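Local structure of putative ATPase Rv3679 (Mycobacterium tuberculosis H37Rv, 6BS3) at residues N89-D94 against T138-E143; V145-K150 against P154-I159; G258-D263 against T286-H291. The protein forms one subunit of the heterodimeric BagAB ATPase, which hydrolyses ATP and is required for resistance to nitric oxide and elevated glycerol. One frame throughout, in Å; residues are numbered along the deposited sequence.

Contact 1: N89-D94 against T138-E143; sequences NALAID and TGKIKE
OE1 of Glu-143 is gripped by two positively charged groups: NZ of Lys-140, whose side chain lies against Leu-91 and Ile-93, and NH2 of Arg-147. The lysine comes from one helical turn earlier, and its salt bridge measures 2.9 Å from Lys-140 NZ to Glu-143 OE1. It arrives from above the carboxylate, 45° out of its plane. With its amine held there, the methylene chain of Lys-140 does the touching. A bend at chi2 (63°) breaks the otherwise extended chain, and its carbons meet two residues of the other segment. Leu-91 CD2 meets Lys-140 CE at 3.9 Å, the two side chains crossing at about a right angle. Nearer the backbone, Ile-93 CD1 packs on Lys-140 CG at 4.0 Å and more loosely on Ile-141 CG1. The contact is thus apolar across the segments, and the lysine charge is paired with Glu-143 of its own helix. Helix 130-146 here packs on the sheet beside the end of strand 86-92. Tyr-74 touches both Leu-91 and Lys-140, Leu-53 and Val-55 of strand 51-56 continue the apolar layer under Leu-91 and Ile-93, and helix 188-200 packs against the helix through Thr-138 and Lys-142.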
# COMPACT_ATOMS: atom_id res chain seq x y z
N ASN A 89 -5.06 -23.34 -10.76
CA ASN A 89 -6.39 -23.20 -10.16
C ASN A 89 -6.36 -21.99 -9.23
O ASN A 89 -5.31 -21.67 -8.68
CB ASN A 89 -6.78 -24.45 -9.37
CG ASN A 89 -7.32 -25.57 -10.20
OD1 ASN A 89 -7.34 -25.50 -11.42
ND2 ASN A 89 -7.79 -26.63 -9.54
N ALA A 90 -7.52 -21.34 -9.03
CA ALA A 90 -7.63 -20.18 -8.14
C ALA A 90 -8.55 -20.44 -6.97
O ALA A 90 -9.62 -21.03 -7.15
CB ALA A 90 -8.11 -18.94 -8.91
N LEU A 91 -8.17 -19.97 -5.79
CA LEU A 91 -9.05 -20.05 -4.62
C LEU A 91 -9.12 -18.70 -3.88
O LEU A 91 -8.21 -18.34 -3.16
CB LEU A 91 -8.77 -21.22 -3.66
CG LEU A 91 -9.75 -21.30 -2.44
CD1 LEU A 91 -11.21 -21.66 -2.85
CD2 LEU A 91 -9.23 -22.24 -1.37
N ALA A 92 -10.22 -17.95 -4.09
CA ALA A 92 -10.45 -16.70 -3.36
C ALA A 92 -11.18 -17.15 -2.09
O ALA A 92 -12.36 -17.54 -2.18
CB ALA A 92 -11.31 -15.74 -4.19
N ILE A 93 -10.46 -17.26 -0.96
CA ILE A 93 -11.10 -17.74 0.28
C ILE A 93 -12.17 -16.73 0.75
O ILE A 93 -11.90 -15.53 0.85
CB ILE A 93 -10.09 -18.09 1.42
CG1 ILE A 93 -9.11 -19.22 1.01
CG2 ILE A 93 -10.84 -18.47 2.73
CD1 ILE A 93 -7.88 -19.42 2.02
N ASP A 94 -13.38 -17.22 0.98
CA ASP A 94 -14.52 -16.45 1.49
C ASP A 94 -14.55 -16.79 2.99
O ASP A 94 -14.87 -17.93 3.35
CB ASP A 94 -15.79 -16.91 0.75
CG ASP A 94 -17.11 -16.27 1.15
OD1 ASP A 94 -17.26 -15.89 2.33
OD2 ASP A 94 -18.01 -16.20 0.29
N THR A 138 -5.33 -19.99 7.68
CA THR A 138 -4.14 -20.87 7.68
C THR A 138 -4.59 -22.34 7.70
O THR A 138 -3.88 -23.21 7.18
CB THR A 138 -3.18 -20.55 8.85
OG1 THR A 138 -3.86 -20.78 10.10
CG2 THR A 138 -2.60 -19.13 8.80
N GLY A 139 -5.73 -22.61 8.34
CA GLY A 139 -6.30 -23.95 8.42
C GLY A 139 -6.76 -24.44 7.06
O GLY A 139 -6.55 -25.60 6.72
N LYS A 140 -7.37 -23.55 6.26
CA LYS A 140 -7.83 -23.87 4.90
C LYS A 140 -6.63 -24.04 3.97
O LYS A 140 -6.66 -24.93 3.12
CB LYS A 140 -8.82 -22.80 4.37
CG LYS A 140 -9.33 -23.05 2.94
CD LYS A 140 -10.12 -24.33 2.81
CE LYS A 140 -10.39 -24.69 1.37
NZ LYS A 140 -11.00 -26.04 1.25
N ILE A 141 -5.59 -23.20 4.13
CA ILE A 141 -4.35 -23.27 3.37
C ILE A 141 -3.72 -24.65 3.61
O ILE A 141 -3.40 -25.34 2.64
CB ILE A 141 -3.39 -22.10 3.77
CG1 ILE A 141 -3.90 -20.74 3.19
CG2 ILE A 141 -1.93 -22.40 3.32
CD1 ILE A 141 -3.11 -19.42 3.82
N LYS A 142 -3.63 -25.09 4.88
CA LYS A 142 -3.09 -26.39 5.24
C LYS A 142 -3.88 -27.56 4.60
O LYS A 142 -3.28 -28.54 4.17
CB LYS A 142 -3.03 -26.52 6.77
CG LYS A 142 -2.32 -27.79 7.28
CD LYS A 142 -3.31 -28.72 7.91
CE LYS A 142 -2.66 -29.96 8.47
NZ LYS A 142 -3.69 -30.90 8.96
N GLU A 143 -5.21 -27.44 4.54
CA GLU A 143 -6.10 -28.44 3.94
C GLU A 143 -5.80 -28.61 2.43
O GLU A 143 -5.84 -29.74 1.95
CB GLU A 143 -7.59 -28.07 4.20
CG GLU A 143 -8.61 -29.13 3.76
CD GLU A 143 -8.96 -29.16 2.27
OE1 GLU A 143 -9.00 -28.08 1.64
OE2 GLU A 143 -9.19 -30.28 1.74

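Contact 2: V145-K150 against P154-I159; sequences VVRLDK and PVYDAI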
# COMPACT_ATOMS: atom_id res chain seq x y z
N VAL A 145 -2.86 -28.02 0.92
CA VAL A 145 -1.48 -28.54 0.88
C VAL A 145 -1.44 -30.07 1.10
O VAL A 145 -0.72 -30.75 0.38
CB VAL A 145 -0.58 -27.82 1.93
CG1 VAL A 145 0.83 -28.44 2.01
CG2 VAL A 145 -0.49 -26.31 1.67
N VAL A 146 -2.15 -30.58 2.13
CA VAL A 146 -2.11 -31.99 2.54
C VAL A 146 -3.16 -32.86 1.82
O VAL A 146 -3.13 -34.08 2.00
CB VAL A 146 -2.18 -32.18 4.09
CG1 VAL A 146 -1.16 -31.30 4.81
CG2 VAL A 146 -3.59 -31.93 4.64
N ARG A 147 -4.06 -32.25 1.00
CA ARG A 147 -5.10 -33.01 0.28
C ARG A 147 -4.53 -34.06 -0.70
O ARG A 147 -3.70 -33.74 -1.56
CB ARG A 147 -6.12 -32.10 -0.42
CG ARG A 147 -7.41 -32.85 -0.80
CD ARG A 147 -8.37 -32.03 -1.62
NE ARG A 147 -8.61 -30.70 -1.06
CZ ARG A 147 -8.71 -29.59 -1.77
NH1 ARG A 147 -8.59 -29.62 -3.09
NH2 ARG A 147 -8.92 -28.43 -1.17
N LEU A 148 -5.01 -35.30 -0.55
CA LEU A 148 -4.62 -36.44 -1.38
C LEU A 148 -5.76 -36.88 -2.30
O LEU A 148 -6.93 -36.71 -1.97
CB LEU A 148 -4.13 -37.62 -0.52
CG LEU A 148 -2.97 -37.34 0.48
CD1 LEU A 148 -2.73 -38.56 1.37
CD2 LEU A 148 -1.68 -36.93 -0.24
N ASP A 149 -5.41 -37.43 -3.47
CA ASP A 149 -6.39 -37.95 -4.43
C ASP A 149 -6.77 -39.42 -4.11
O ASP A 149 -6.51 -39.89 -3.00
CB ASP A 149 -5.91 -37.75 -5.90
CG ASP A 149 -4.58 -38.36 -6.31
OD1 ASP A 149 -4.15 -39.36 -5.68
OD2 ASP A 149 -3.96 -37.84 -7.27
N LYS A 150 -7.40 -40.13 -5.07
CA LYS A 150 -7.80 -41.53 -4.94
C LYS A 150 -6.60 -42.46 -4.76
O LYS A 150 -6.75 -43.51 -4.13
CB LYS A 150 -8.66 -41.99 -6.15
CG LYS A 150 -8.04 -41.72 -7.53
CD LYS A 150 -8.63 -42.61 -8.61
CE LYS A 150 -7.93 -42.41 -9.94
NZ LYS A 150 -8.25 -43.50 -10.91
N PRO A 154 -0.63 -36.20 -3.82
CA PRO A 154 -1.16 -34.83 -3.64
C PRO A 154 -1.98 -34.31 -4.82
O PRO A 154 -1.57 -34.48 -5.96
CB PRO A 154 0.10 -33.98 -3.44
CG PRO A 154 1.17 -34.95 -3.04
CD PRO A 154 0.85 -36.21 -3.78
N VAL A 155 -3.14 -33.70 -4.53
CA VAL A 155 -4.02 -33.08 -5.53
C VAL A 155 -3.23 -31.96 -6.24
O VAL A 155 -3.20 -31.91 -7.47
CB VAL A 155 -5.33 -32.55 -4.87
CG1 VAL A 155 -6.10 -31.60 -5.79
CG2 VAL A 155 -6.23 -33.71 -4.42
N TYR A 156 -2.53 -31.12 -5.46
CA TYR A 156 -1.70 -30.04 -6.02
C TYR A 156 -0.21 -30.33 -5.90
O TYR A 156 0.23 -30.88 -4.89
CB TYR A 156 -2.07 -28.69 -5.37
CG TYR A 156 -3.48 -28.25 -5.70
CD1 TYR A 156 -3.82 -27.84 -6.98
CD2 TYR A 156 -4.48 -28.27 -4.73
CE1 TYR A 156 -5.12 -27.46 -7.30
CE2 TYR A 156 -5.79 -27.89 -5.04
CZ TYR A 156 -6.11 -27.49 -6.33
OH TYR A 156 -7.39 -27.10 -6.67
N ASP A 157 0.55 -29.95 -6.91
CA ASP A 157 2.02 -30.05 -6.90
C ASP A 157 2.60 -28.97 -6.00
O ASP A 157 3.64 -29.18 -5.39
CB ASP A 157 2.59 -29.94 -8.31
CG ASP A 157 2.19 -31.15 -9.12
OD1 ASP A 157 2.79 -32.22 -8.89
OD2 ASP A 157 1.25 -31.04 -9.92
N ALA A 158 1.92 -27.81 -5.92
CA ALA A 158 2.31 -26.67 -5.09
C ALA A 158 1.11 -25.78 -4.83
O ALA A 158 0.14 -25.79 -5.60
CB ALA A 158 3.43 -25.86 -5.75
N ILE A 159 1.18 -25.01 -3.75
CA ILE A 159 0.20 -24.00 -3.34
C ILE A 159 0.96 -22.68 -3.25
O ILE A 159 2.00 -22.60 -2.59
CB ILE A 159 -0.48 -24.34 -1.97
CG1 ILE A 159 -1.02 -25.82 -1.91
CG2 ILE A 159 -1.56 -23.31 -1.59
CD1 ILE A 159 -2.13 -26.20 -2.78
O HOH W 1 -2.78 -31.25 -2.41
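Arg-147 leaves its backbone extended and turns at chi3 (-49°), which carries its guanidinium alongside Tyr-156. Val-155, between them, has CG2 anti to its own carbonyl carbon, and this methyl packs under the arginine chain, 3.9 Å from Arg-147 CG. NH1 of Arg-147 comes to 3.8 Å from Tyr-156 CE2, the two side chains pointing the same way with their planes 69° apart. The other methyl of Val-155, CG1, sits over one face of the tyrosine ring, near its rim. Backbone bonds hold the two arms of this turn together. Val-155 N donates to Arg-147 O over 3.0 Å, almost straight at the hydrogen (171°) although tilted from the carbonyl plane. The same oxygen accepts a second hydrogen bond, from water 1, which in turn accepts from Tyr-156 N, and Pro-154 CA adds a CA-H...O contact. Leu-148 and Pro-154 form a single beta bridge, and Leu-148 CD2 rests near the proline ring. Nearer the core, Val-145 CG2 packs on Ile-159 CG1 at 3.7 Å, tying the last turn of helix 130-146 to strand 158-162, which lies between strands 51-56 and 23-28 in the P-loop NTPase sheet. Between the segments the chain reverses through an Asx turn, Asp-149 OD1 accepting from Asn-151 N and also from Leu-153 N. The chemistry is divided: a well-supplied carbonyl closes the turn, while Arg-147 NH2 pairs with Glu-143 and Glu-76, and Glu-76 also binds Tyr-156 OH. Two carboxylates about one guanidinium probably compensate its charge and restrain its bent chain beside Val-155.

Contact 3: G258-D263 against T286-H291; sequences GEVDAD and TETIQH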
# COMPACT_ATOMS: atom_id res chain seq x y z
N GLY A 258 27.38 14.95 -11.16
CA GLY A 258 27.20 16.02 -12.14
C GLY A 258 28.27 16.08 -13.21
O GLY A 258 28.35 17.07 -13.94
N GLU A 259 29.09 15.02 -13.32
CA GLU A 259 30.19 14.92 -14.28
C GLU A 259 29.90 13.90 -15.37
O GLU A 259 29.89 12.69 -15.11
CB GLU A 259 31.51 14.60 -13.54
CG GLU A 259 31.95 15.68 -12.56
CD GLU A 259 33.21 15.38 -11.77
OE1 GLU A 259 33.31 14.28 -11.18
OE2 GLU A 259 34.10 16.27 -11.72
N VAL A 260 29.50 14.42 -16.53
CA VAL A 260 29.33 13.63 -17.77
C VAL A 260 30.24 14.39 -18.74
O VAL A 260 29.93 15.57 -19.01
CB VAL A 260 27.87 13.63 -18.25
CG1 VAL A 260 27.62 12.57 -19.31
CG2 VAL A 260 26.90 13.46 -17.09
N ASP A 261 31.30 13.77 -19.24
CA ASP A 261 32.18 14.59 -20.11
C ASP A 261 31.38 14.93 -21.36
O ASP A 261 30.94 13.99 -22.05
CB ASP A 261 33.49 13.85 -20.43
CG ASP A 261 34.43 14.66 -21.30
OD1 ASP A 261 34.92 15.71 -20.82
OD2 ASP A 261 34.68 14.24 -22.45
N ALA A 262 31.21 16.22 -21.65
CA ALA A 262 30.48 16.53 -22.90
C ALA A 262 31.39 16.32 -24.12
O ALA A 262 30.90 15.80 -25.12
CB ALA A 262 30.00 17.95 -22.85
N ASP A 263 32.66 16.72 -24.05
CA ASP A 263 33.49 16.52 -25.23
C ASP A 263 33.32 15.12 -25.86
O ASP A 263 33.15 15.04 -27.07
CB ASP A 263 34.98 16.83 -24.94
CG ASP A 263 35.30 18.31 -24.76
OD1 ASP A 263 34.71 19.15 -25.48
OD2 ASP A 263 36.18 18.63 -23.92
N THR A 286 21.84 16.89 -18.31
CA THR A 286 21.13 16.87 -17.01
C THR A 286 20.14 15.70 -16.93
O THR A 286 19.84 15.25 -15.83
CB THR A 286 20.48 18.22 -16.65
OG1 THR A 286 19.49 18.55 -17.62
CG2 THR A 286 21.49 19.36 -16.51
N GLU A 287 19.65 15.19 -18.10
CA GLU A 287 18.76 14.04 -18.20
C GLU A 287 19.49 12.77 -17.76
O GLU A 287 18.88 11.91 -17.13
CB GLU A 287 18.24 13.87 -19.64
CG GLU A 287 17.02 14.71 -19.97
CD GLU A 287 16.46 14.57 -21.37
OE1 GLU A 287 16.92 13.68 -22.13
OE2 GLU A 287 15.55 15.36 -21.72
N THR A 288 20.78 12.66 -18.10
CA THR A 288 21.60 11.49 -17.74
C THR A 288 22.11 11.62 -16.30
O THR A 288 22.28 10.60 -15.63
CB THR A 288 22.72 11.21 -18.77
OG1 THR A 288 23.73 12.22 -18.67
CG2 THR A 288 22.21 11.12 -20.20
N ILE A 289 22.34 12.87 -15.82
CA ILE A 289 22.77 13.13 -14.44
C ILE A 289 21.63 12.66 -13.51
O ILE A 289 21.88 11.90 -12.57
CB ILE A 289 23.14 14.63 -14.25
CG1 ILE A 289 24.51 14.94 -14.89
CG2 ILE A 289 23.12 15.05 -12.76
CD1 ILE A 289 24.76 16.46 -15.24
N GLN A 290 20.39 13.06 -13.84
CA GLN A 290 19.17 12.73 -13.10
C GLN A 290 18.89 11.24 -13.11
O GLN A 290 18.47 10.70 -12.09
CB GLN A 290 17.98 13.56 -13.59
CG GLN A 290 18.05 15.00 -13.07
CD GLN A 290 17.05 15.96 -13.68
OE1 GLN A 290 15.99 15.57 -14.15
NE2 GLN A 290 17.38 17.25 -13.65
N HIS A 291 19.17 10.55 -14.23
CA HIS A 291 19.01 9.10 -14.35
C HIS A 291 20.03 8.41 -13.42
O HIS A 291 19.64 7.56 -12.61
CB HIS A 291 19.23 8.65 -15.80
CG HIS A 291 19.34 7.17 -15.96
ND1 HIS A 291 18.22 6.38 -16.14
CD2 HIS A 291 20.43 6.38 -15.91
CE1 HIS A 291 18.66 5.14 -16.21
NE2 HIS A 291 19.99 5.09 -16.08
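Ile-289 reaches from its helix toward the loop around Gly-258 and Val-260. The bond to CB heads toward that loop, and CG1, placed opposite the carbonyl carbon (chi1 -75°), carries the longer branch on to Gly-258. CG1 packs on Val-260 CG2 at 3.6 Å, the two side chains crossing obliquely. CG1 also lies 4.0 Å from Gly-258 CA. At the tip, CD1 touches the glycine backbone, 3.9 Å from Gly-258 O. That glycine closes a Schellman motif at the end of the preceding helix; its positive phi (105°) turns the chain away, and Asp-261 then N-caps helix 262-271 by bonding Ser-264 N. The loop thus joins helices 249-255 and 262-271 and lies against helix 278-302. From this loop the Val-260 side chain points toward the helix. Its CG2 also comes to 3.8 Å from Thr-288 OG1, a van der Waals contact of a methyl with an oxygen; the hydroxyl itself is hydrogen-bonded to Leu-285 O, one turn back. Leu-285 itself touches Val-260. Beside this patch, the carboxylate of Glu-287 is hydrogen-bonded to the backbone and a polar side chain of another protein's chain in the assembly.

In the fold
Along the chain the three contacts follow in series. Contacts 1 and 2 are neighbours, their centres 12 Å apart, sharing helix 130-146 and the same mixed sheet: contact 1 packs the helix beside strand 86-92, and contact 2 turns the chain from the helix end into strand 158-162. They touch directly, Asn-89 ND2 lying 2.9 Å from Tyr-156 OH in a probable hydrogen bond. Contact 3 lies on the opposite side of the chain's centre, 52 Å from contact 1 and 56 Å from contact 2 between centres, in the helical arm built on helix 278-302. One flank of the ATPase core and a distant arm that meets the other protein's chain are thus separately packed.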